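Local atomic coordinates of beta-galactosidase (Marinomonas sp. ef1, PDB entry 6Y2K), a protein that probably hydrolyses terminal beta-D-galactosyl residues as a cold-active GH42 beta-galactosidase that assembles into a hexamer. Residues L49-L54 and T122-R127; G450-I455 and V612-N617; F631-A636 and A651-Q656. All blocks are in the same frame, centred on the assembly; numbering follows the deposited sequence.

Contact 1 of 3, residues L49-L54 and T122-R127; sequences LHWEWL and TMMAER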
loop_
_atom_site.group_PDB
_atom_site.type_symbol
_atom_site.label_atom_id
_atom_site.label_comp_id
_atom_site.label_asym_id
_atom_site.label_seq_id
_atom_site.Cartn_x
_atom_site.Cartn_y
_atom_site.Cartn_z
ATOM N N LEU A 49 33.987 54.850 22.155
ATOM C CA LEU A 49 34.290 53.461 22.456
ATOM C C LEU A 49 33.987 53.120 23.894
ATOM O O LEU A 49 34.174 53.947 24.784
ATOM C CB LEU A 49 35.747 53.160 22.151
ATOM C CG LEU A 49 36.138 53.395 20.691
ATOM C CD1 LEU A 49 37.649 53.451 20.549
ATOM C CD2 LEU A 49 35.551 52.314 19.794
ATOM N N HIS A 50 33.525 51.890 24.103
ATOM C CA HIS A 50 33.134 51.393 25.411
ATOM C C HIS A 50 33.787 50.028 25.635
ATOM O O HIS A 50 33.292 49.000 25.143
ATOM C CB HIS A 50 31.612 51.296 25.514
ATOM C CG HIS A 50 30.902 52.598 25.293
ATOM N ND1 HIS A 50 30.635 53.490 26.308
ATOM C CD2 HIS A 50 30.399 53.155 24.165
ATOM C CE1 HIS A 50 30.003 54.541 25.816
ATOM N NE2 HIS A 50 29.849 54.363 24.515
ATOM N N TRP A 51 34.919 50.043 26.339
ATOM C CA TRP A 51 35.657 48.834 26.720
ATOM C C TRP A 51 35.433 48.404 28.172
ATOM O O TRP A 51 35.785 47.278 28.529
ATOM C CB TRP A 51 37.160 49.037 26.535
ATOM C CG TRP A 51 37.612 49.255 25.132
ATOM C CD1 TRP A 51 38.273 50.349 24.646
ATOM C CD2 TRP A 51 37.458 48.354 24.032
ATOM N NE1 TRP A 51 38.546 50.178 23.299
ATOM C CE2 TRP A 51 38.058 48.961 22.903
ATOM C CE3 TRP A 51 36.877 47.088 23.890
ATOM C CZ2 TRP A 51 38.087 48.344 21.644
ATOM C CZ3 TRP A 51 36.917 46.470 22.644
ATOM C CH2 TRP A 51 37.516 47.106 21.537
ATOM N N GLU A 52 34.882 49.284 29.010
ATOM C CA GLU A 52 34.736 48.998 30.448
ATOM C C GLU A 52 34.015 47.669 30.728
ATOM O O GLU A 52 34.455 46.896 31.586
ATOM C CB GLU A 52 34.019 50.156 31.144
ATOM C CG GLU A 52 33.852 50.022 32.657
ATOM C CD GLU A 52 32.981 51.132 33.217
ATOM O OE1 GLU A 52 31.786 50.866 33.493
ATOM O OE2 GLU A 52 33.479 52.276 33.350
ATOM N N TRP A 53 32.919 47.412 30.010
ATOM C CA TRP A 53 32.139 46.171 30.180
ATOM C C TRP A 53 33.008 44.924 29.984
ATOM O O TRP A 53 32.934 43.973 30.765
ATOM C CB TRP A 53 30.919 46.135 29.227
ATOM C CG TRP A 53 31.281 45.990 27.776
ATOM C CD1 TRP A 53 31.682 46.977 26.927
ATOM C CD2 TRP A 53 31.313 44.773 27.019
ATOM N NE1 TRP A 53 31.960 46.452 25.684
ATOM C CE2 TRP A 53 31.741 45.101 25.713
ATOM C CE3 TRP A 53 31.029 43.435 27.320
ATOM C CZ2 TRP A 53 31.883 44.140 24.708
ATOM C CZ3 TRP A 53 31.174 42.479 26.320
ATOM C CH2 TRP A 53 31.594 42.839 25.028
ATOM N N LEU A 54 33.847 44.950 28.955
ATOM C CA LEU A 54 34.667 43.805 28.589
ATOM C C LEU A 54 35.882 43.696 29.508
ATOM O O LEU A 54 36.257 42.593 29.907
ATOM C CB LEU A 54 35.088 43.913 27.127
ATOM C CG LEU A 54 35.873 42.757 26.500
ATOM C CD1 LEU A 54 35.179 41.419 26.721
ATOM C CD2 LEU A 54 36.062 43.031 25.014
ATOM N N THR A 122 42.794 45.544 15.259
ATOM C CA THR A 122 43.984 46.162 15.847
ATOM C C THR A 122 43.673 46.785 17.208
ATOM O O THR A 122 44.407 46.546 18.170
ATOM C CB THR A 122 44.609 47.213 14.915
ATOM O OG1 THR A 122 44.985 46.586 13.686
ATOM C CG2 THR A 122 45.860 47.850 15.563
ATOM N N MET A 123 42.590 47.562 17.296
ATOM C CA MET A 123 42.163 48.128 18.585
ATOM C C MET A 123 41.999 47.055 19.661
ATOM O O MET A 123 42.532 47.194 20.761
ATOM C CB MET A 123 40.842 48.895 18.458
ATOM C CG MET A 123 40.951 50.307 17.907
ATOM S SD MET A 123 39.436 51.245 18.242
ATOM C CE MET A 123 38.262 50.378 17.225
ATOM N N MET A 124 41.263 45.989 19.337
ATOM C CA MET A 124 41.010 44.885 20.285
ATOM C C MET A 124 42.255 44.112 20.671
ATOM O O MET A 124 42.453 43.811 21.847
ATOM C CB MET A 124 40.015 43.867 19.719
ATOM C CG MET A 124 38.583 44.089 20.129
ATOM S SD MET A 124 37.566 42.657 19.711
ATOM C CE MET A 124 37.139 41.911 21.279
ATOM N N ALA A 125 43.051 43.754 19.667
ATOM C CA ALA A 125 44.292 43.003 19.875
ATOM C C ALA A 125 45.335 43.778 20.699
ATOM O O ALA A 125 46.077 43.176 21.478
ATOM C CB ALA A 125 44.883 42.600 18.541
ATOM N N GLU A 126 45.402 45.098 20.507
ATOM C CA GLU A 126 46.311 45.929 21.293
ATOM C C GLU A 126 45.844 45.993 22.752
ATOM O O GLU A 126 46.657 45.856 23.661
ATOM C CB GLU A 126 46.503 47.316 20.648
ATOM C CG GLU A 126 47.399 47.223 19.414
ATOM C CD GLU A 126 47.488 48.495 18.588
ATOM O OE1 GLU A 126 46.566 49.338 18.637
ATOM O OE2 GLU A 126 48.492 48.639 17.860
ATOM N N ARG A 127 44.541 46.152 22.975
ATOM C CA ARG A 127 44.014 46.228 24.340
ATOM C C ARG A 127 44.078 44.895 25.104
ATOM O O ARG A 127 44.417 44.886 26.301
ATOM C CB ARG A 127 42.570 46.749 24.351
ATOM C CG ARG A 127 42.049 47.070 25.751
ATOM C CD ARG A 127 40.774 47.904 25.743
ATOM N NE ARG A 127 40.448 48.410 27.081
ATOM C CZ ARG A 127 40.990 49.494 27.655
ATOM N NH1 ARG A 127 41.901 50.230 27.028
ATOM N NH2 ARG A 127 40.623 49.847 28.885
#
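W51 and R127 carry a side-chain contact between two neighbouring helical elements on the outside of the barrel domain: the start of helix 52-63, with the turn leading into it, and the last turns of helix 111-128. No hydrogen bond joins the two segments, and the 315 Å² they bury comes mostly from the indole and from three side chains of the longer helix. R127 lays its CD methylene over one face of W51. This CD stands 3.6 Å from the centroid of the five-membered ring of W51 and 16° off the ring normal, a CH-pi contact, while R127 NE comes within 3.4 Å of W51 CB. The guanidinium is tilted 15° from the indole, so the two flat groups are nearly parallel, and the side chains run past each other in opposite directions. With CG anti to the backbone N (chi1 -170°) and the chain extended as far as NE, R127 extends across W51 toward helix 52-63, where its NH2 forms a salt bridge to D55.

The pair belongs to the helical layer around the eight-stranded parallel (beta/alpha)8 barrel, where helix 52-63 leads to strand 67-71 and helix 111-128 to strand 134-138. Farther along the indole, W51 CH2 meets M124 CG at 3.5 Å, an oblique approach. M124 bends at chi3 and puts CE 4.0 Å from L54 CD2, on the buried side. Toward the partly exposed end, L49 CD1 lies 3.7 Å from M123 SD, the sulfur itself forming the touching surface.

Contact 2 of 3, residues G450-I455 and V612-N617; sequences GLSVDI and VRERGN
Two direct side-chain-to-backbone hydrogen bonds join S452 and V453 to R613 and E614. E614 N donates to S452 OG over 3.2 Å at 162°, nearly straight. R613 NH1 donates to V453 O over 3.0 Å; the acceptor lies practically in the guanidinium plane, although the donor sits 44° above the carbonyl plane. R613 reaches it through an extended chain, with CG anti to the backbone N (chi1 -161°).

Water supplies the second set of links. One molecule accepts from V453 N and from R613 NE, the latter at 2.7 Å, and another lies between L451 O and V612 O.

Van der Waals contact is slight: the hydroxyl S452 OG rests 3.4 Å from the methylene R613 CG, and S452 CB lies over one guanidinium face. Charge adds a longer-range term: D454 OD1 stays 4.2 Å from R613 NH1, its carboxylate engaged by R303 in a salt bridge and by the Y465 hydroxyl in a hydrogen bond. R613 NH2 binds the carbonyls of S408 and S343.

A leucine in place of R613 would probably leave V453 O and those two carbonyls without this donor.

G450, at positive phi, is the C-prime residue of a Schellman motif ending helix 435-448; beyond it the chain enters edge strand 453-456 of the trimerisation domain's mixed sheet, here tied to edge strand 610-615 of the small antiparallel sheet.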
loop_
_atom_site.group_PDB
_atom_site.type_symbol
_atom_site.label_atom_id
_atom_site.label_comp_id
_atom_site.label_asym_id
_atom_site.label_seq_id
_atom_site.Cartn_x
_atom_site.Cartn_y
_atom_site.Cartn_z
ATOM N N GLY A 450 32.670 -0.373 11.984
ATOM C CA GLY A 450 33.440 -0.127 13.190
ATOM C C GLY A 450 34.788 0.546 13.003
ATOM O O GLY A 450 35.578 0.578 13.945
ATOM N N LEU A 451 35.046 1.114 11.824
ATOM C CA LEU A 451 36.363 1.689 11.525
ATOM C C LEU A 451 36.534 3.094 12.125
ATOM O O LEU A 451 35.594 3.896 12.120
ATOM C CB LEU A 451 36.586 1.750 10.013
ATOM C CG LEU A 451 36.694 0.405 9.291
ATOM C CD1 LEU A 451 36.514 0.562 7.789
ATOM C CD2 LEU A 451 38.029 -0.267 9.587
ATOM N N SER A 452 37.732 3.366 12.652
ATOM C CA SER A 452 38.159 4.722 13.020
ATOM C C SER A 452 38.814 5.371 11.803
ATOM O O SER A 452 39.682 4.770 11.157
ATOM C CB SER A 452 39.132 4.688 14.211
ATOM O OG SER A 452 38.493 4.174 15.381
ATOM N N VAL A 453 38.398 6.598 11.499
ATOM C CA VAL A 453 38.693 7.240 10.213
ATOM C C VAL A 453 39.335 8.625 10.373
ATOM O O VAL A 453 39.030 9.353 11.327
ATOM C CB VAL A 453 37.373 7.374 9.406
ATOM C CG1 VAL A 453 37.590 8.050 8.066
ATOM C CG2 VAL A 453 36.746 6.002 9.210
ATOM N N ASP A 454 40.243 8.953 9.451
ATOM C CA ASP A 454 40.686 10.328 9.189
ATOM C C ASP A 454 40.076 10.772 7.877
ATOM O O ASP A 454 39.985 9.987 6.929
ATOM C CB ASP A 454 42.210 10.425 9.030
ATOM C CG ASP A 454 42.945 10.511 10.349
ATOM O OD1 ASP A 454 42.354 10.225 11.407
ATOM O OD2 ASP A 454 44.128 10.893 10.315
ATOM N N ILE A 455 39.660 12.030 7.824
ATOM C CA ILE A 455 39.303 12.676 6.567
ATOM C C ILE A 455 40.418 13.670 6.277
ATOM O O ILE A 455 40.767 14.480 7.137
ATOM C CB ILE A 455 37.917 13.348 6.631
ATOM C CG1 ILE A 455 36.843 12.263 6.824
ATOM C CG2 ILE A 455 37.661 14.175 5.374
ATOM C CD1 ILE A 455 35.414 12.782 6.935
ATOM N N VAL A 612 31.477 2.998 17.133
ATOM C CA VAL A 612 32.658 2.803 17.967
ATOM C C VAL A 612 33.814 3.624 17.389
ATOM O O VAL A 612 33.910 3.835 16.171
ATOM C CB VAL A 612 33.055 1.310 18.048
ATOM C CG1 VAL A 612 34.356 1.112 18.818
ATOM C CG2 VAL A 612 31.967 0.511 18.730
ATOM N N ARG A 613 34.675 4.109 18.270
ATOM C CA ARG A 613 35.919 4.751 17.852
ATOM C C ARG A 613 36.975 4.541 18.939
ATOM O O ARG A 613 36.630 4.417 20.117
ATOM C CB ARG A 613 35.706 6.247 17.564
ATOM C CG ARG A 613 36.818 6.837 16.720
ATOM C CD ARG A 613 36.570 8.270 16.266
ATOM N NE ARG A 613 37.512 8.598 15.204
ATOM C CZ ARG A 613 38.809 8.868 15.367
ATOM N NH1 ARG A 613 39.560 9.097 14.290
ATOM N NH2 ARG A 613 39.372 8.916 16.580
ATOM N N GLU A 614 38.241 4.475 18.528
ATOM C CA GLU A 614 39.362 4.273 19.450
ATOM C C GLU A 614 40.267 5.493 19.552
ATOM O O GLU A 614 40.495 6.188 18.565
ATOM C CB GLU A 614 40.215 3.093 18.994
ATOM C CG GLU A 614 39.446 1.787 18.906
ATOM C CD GLU A 614 40.338 0.578 18.659
ATOM O OE1 GLU A 614 39.812 -0.549 18.746
ATOM O OE2 GLU A 614 41.556 0.744 18.393
ATOM N N ARG A 615 40.779 5.731 20.759
ATOM C CA ARG A 615 41.910 6.631 20.994
ATOM C C ARG A 615 42.955 5.879 21.815
ATOM O O ARG A 615 42.787 5.691 23.024
ATOM C CB ARG A 615 41.457 7.891 21.730
ATOM C CG ARG A 615 40.595 8.801 20.866
ATOM C CD ARG A 615 40.314 10.143 21.523
ATOM N NE ARG A 615 41.532 10.933 21.718
ATOM C CZ ARG A 615 41.606 12.074 22.406
ATOM N NH1 ARG A 615 40.531 12.607 22.984
ATOM N NH2 ARG A 615 42.776 12.697 22.510
ATOM N N GLY A 616 44.012 5.429 21.144
ATOM C CA GLY A 616 45.023 4.569 21.758
ATOM C C GLY A 616 44.403 3.312 22.343
ATOM O O GLY A 616 43.799 2.518 21.623
ATOM N N ASN A 617 44.508 3.183 23.663
ATOM C CA ASN A 617 43.998 2.041 24.426
ATOM C C ASN A 617 42.554 2.223 24.925
ATOM O O ASN A 617 42.036 1.366 25.639
ATOM C CB ASN A 617 44.951 1.701 25.605
ATOM C CG ASN A 617 44.908 2.719 26.750
ATOM O OD1 ASN A 617 44.686 2.351 27.901
ATOM N ND2 ASN A 617 45.146 3.989 26.445
HETATM O O HOH W 1 34.581 5.691 14.132
HETATM O O HOH W 2 36.290 7.995 12.821
#

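Contact 3 of 3, residues F631-A636 and A651-Q656; sequences FEPQNA and AIWKKQ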
loop_
_atom_site.group_PDB
_atom_site.type_symbol
_atom_site.label_atom_id
_atom_site.label_comp_id
_atom_site.label_asym_id
_atom_site.label_seq_id
_atom_site.Cartn_x
_atom_site.Cartn_y
_atom_site.Cartn_z
ATOM N N PHE A 631 27.080 -4.292 23.400
ATOM C CA PHE A 631 28.388 -4.150 22.764
ATOM C C PHE A 631 29.459 -4.547 23.777
ATOM O O PHE A 631 29.547 -3.967 24.855
ATOM C CB PHE A 631 28.641 -2.718 22.264
ATOM C CG PHE A 631 30.036 -2.511 21.751
ATOM C CD1 PHE A 631 30.396 -2.973 20.498
ATOM C CD2 PHE A 631 31.013 -1.914 22.554
ATOM C CE1 PHE A 631 31.693 -2.825 20.030
ATOM C CE2 PHE A 631 32.307 -1.759 22.093
ATOM C CZ PHE A 631 32.649 -2.214 20.831
ATOM N N GLU A 632 30.266 -5.533 23.408
ATOM C CA GLU A 632 31.335 -6.034 24.257
ATOM C C GLU A 632 32.581 -6.201 23.398
ATOM O O GLU A 632 32.672 -7.155 22.622
ATOM C CB GLU A 632 30.937 -7.371 24.882
ATOM C CG GLU A 632 31.977 -7.942 25.837
ATOM C CD GLU A 632 31.602 -9.311 26.389
ATOM O OE1 GLU A 632 30.691 -9.971 25.830
ATOM O OE2 GLU A 632 32.228 -9.726 27.392
ATOM N N PRO A 633 33.547 -5.273 23.525
ATOM C CA PRO A 633 34.797 -5.457 22.796
ATOM C C PRO A 633 35.620 -6.560 23.457
ATOM O O PRO A 633 35.461 -6.819 24.651
ATOM C CB PRO A 633 35.476 -4.089 22.905
ATOM C CG PRO A 633 34.920 -3.474 24.146
ATOM C CD PRO A 633 33.612 -4.136 24.462
ATOM N N GLN A 634 36.455 -7.233 22.672
ATOM C CA GLN A 634 37.289 -8.310 23.206
ATOM C C GLN A 634 38.536 -7.726 23.876
ATOM O O GLN A 634 39.024 -6.673 23.471
ATOM C CB GLN A 634 37.646 -9.321 22.106
ATOM C CG GLN A 634 38.628 -8.828 21.046
ATOM C CD GLN A 634 38.578 -9.626 19.744
ATOM O OE1 GLN A 634 37.565 -10.255 19.410
ATOM N NE2 GLN A 634 39.680 -9.597 18.996
ATOM N N ASN A 635 39.014 -8.411 24.917
ATOM C CA ASN A 635 40.270 -8.081 25.597
ATOM C C ASN A 635 40.269 -6.642 26.113
ATOM O O ASN A 635 41.150 -5.846 25.793
ATOM C CB ASN A 635 41.469 -8.342 24.672
ATOM C CG ASN A 635 41.517 -9.779 24.178
ATOM O OD1 ASN A 635 41.412 -10.719 24.967
ATOM N ND2 ASN A 635 41.668 -9.954 22.869
ATOM N N ALA A 636 39.254 -6.327 26.906
ATOM C CA ALA A 636 39.067 -4.982 27.426
ATOM C C ALA A 636 38.196 -5.009 28.656
ATOM O O ALA A 636 37.440 -5.959 28.864
ATOM C CB ALA A 636 38.439 -4.098 26.362
ATOM N N ALA A 651 29.355 4.015 26.372
ATOM C CA ALA A 651 30.216 3.189 27.221
ATOM C C ALA A 651 31.667 3.378 26.799
ATOM O O ALA A 651 31.956 3.573 25.614
ATOM C CB ALA A 651 29.817 1.725 27.146
ATOM N N ILE A 652 32.569 3.321 27.780
ATOM C CA ILE A 652 34.001 3.518 27.559
ATOM C C ILE A 652 34.762 2.348 28.194
ATOM O O ILE A 652 34.561 2.040 29.372
ATOM C CB ILE A 652 34.495 4.863 28.142
ATOM C CG1 ILE A 652 33.626 6.015 27.591
ATOM C CG2 ILE A 652 35.976 5.068 27.820
ATOM C CD1 ILE A 652 34.001 7.388 28.081
ATOM N N TRP A 653 35.617 1.718 27.392
ATOM C CA TRP A 653 36.385 0.539 27.771
ATOM C C TRP A 653 37.874 0.839 27.595
ATOM O O TRP A 653 38.243 1.667 26.761
ATOM C CB TRP A 653 36.033 -0.652 26.864
ATOM C CG TRP A 653 34.594 -1.120 26.898
ATOM C CD1 TRP A 653 33.489 -0.460 26.412
ATOM C CD2 TRP A 653 34.119 -2.371 27.404
ATOM N NE1 TRP A 653 32.356 -1.219 26.613
ATOM C CE2 TRP A 653 32.715 -2.394 27.223
ATOM C CE3 TRP A 653 34.744 -3.473 28.009
ATOM C CZ2 TRP A 653 31.929 -3.480 27.617
ATOM C CZ3 TRP A 653 33.959 -4.560 28.402
ATOM C CH2 TRP A 653 32.563 -4.550 28.205
ATOM N N LYS A 654 38.718 0.147 28.358
ATOM C CA LYS A 654 40.169 0.199 28.168
ATOM C C LYS A 654 40.703 -1.174 27.772
ATOM O O LYS A 654 40.270 -2.191 28.314
ATOM C CB LYS A 654 40.890 0.725 29.417
ATOM C CG LYS A 654 40.699 -0.073 30.697
ATOM C CD LYS A 654 41.448 0.591 31.847
ATOM C CE LYS A 654 41.249 -0.154 33.162
ATOM N NZ LYS A 654 41.807 0.595 34.327
ATOM N N LYS A 655 41.626 -1.196 26.813
ATOM C CA LYS A 655 42.250 -2.436 26.371
ATOM C C LYS A 655 43.101 -3.025 27.500
ATOM O O LYS A 655 43.714 -2.278 28.267
ATOM C CB LYS A 655 43.110 -2.194 25.134
ATOM C CG LYS A 655 42.302 -1.821 23.906
ATOM C CD LYS A 655 43.208 -1.563 22.719
ATOM C CE LYS A 655 42.447 -0.929 21.570
ATOM N NZ LYS A 655 43.343 -0.654 20.416
ATOM N N GLN A 656 43.104 -4.353 27.612
ATOM C CA GLN A 656 43.852 -5.052 28.671
ATOM C C GLN A 656 45.314 -5.218 28.271
ATOM O O GLN A 656 45.622 -5.431 27.099
ATOM C CB GLN A 656 43.231 -6.420 28.967
ATOM C CG GLN A 656 41.882 -6.341 29.680
ATOM C CD GLN A 656 41.121 -7.665 29.709
ATOM O OE1 GLN A 656 41.521 -8.655 29.087
ATOM N NE2 GLN A 656 40.004 -7.681 30.434
HETATM O O HOH W 3 29.421 -1.264 26.073
#
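P633 packs tightly on the indole of W653, whereas the other end of this surface contact, at N635 and Q656, is held mainly through the backbone. In the tight part, P633 CD sits over the middle of the six-membered ring of W653, 3.4 Å from its centroid and 14° off the normal, a CH-pi contact; P633 CG covers the neighbouring ring-fusion region, 3.5 Å from W653 CD2. W653 has CG anti to its carbonyl carbon (chi1 -61°), which turns the buried indole toward the proline loop. Its nitrogen is satisfied by water: W653 NE1 donates to a molecule in the ring plane, 3.0 Å away, that in turn donates to F631 O. A636 adds to the packing, its CB 4.1 Å from W653 CE3 and its carbonyl at the ring edge.

Toward solvent the contacts thin out. Q656 N donates to N635 O over 3.1 Å at 168°, and the extended Q656 side chain runs alongside the N635-A636 backbone, but its amide NE2 is only near A636 O, at a poor angle for a bond. A636 and K655 form an antiparallel non-hydrogen-bonded pair, while K655 NZ forms a salt bridge with E614.

The loop thus folds back over strand 649-655 before its chain becomes edge strand 636-640; on its other flank, strand 649-655 pairs with strand 618-623, and W653 also touches L638.

In the fold
Contact 1 stands apart: its centre is about 43 Å from that of contact 2 and about 50 Å from that of contact 3, and it joins helix 111-128 of the (beta/alpha)8 barrel to the start of helix 52-63 and the turn before it. Contacts 1 and 2 are both partly buried, with one exposed touching residue, R127, at contact 1 and none at contact 2; contact 3 lies at the surface. Contacts 2 and 3 share the small antiparallel sheet, where N617 O and K655 N probably hydrogen-bond at 2.8 Å. Chemistry follows place: contact 1 has no cross-segment hydrogen bond, contact 2 relies on polar groups and water between two sheets, and contact 3 combines a proline-tryptophan CH-pi contact with a single backbone hydrogen bond.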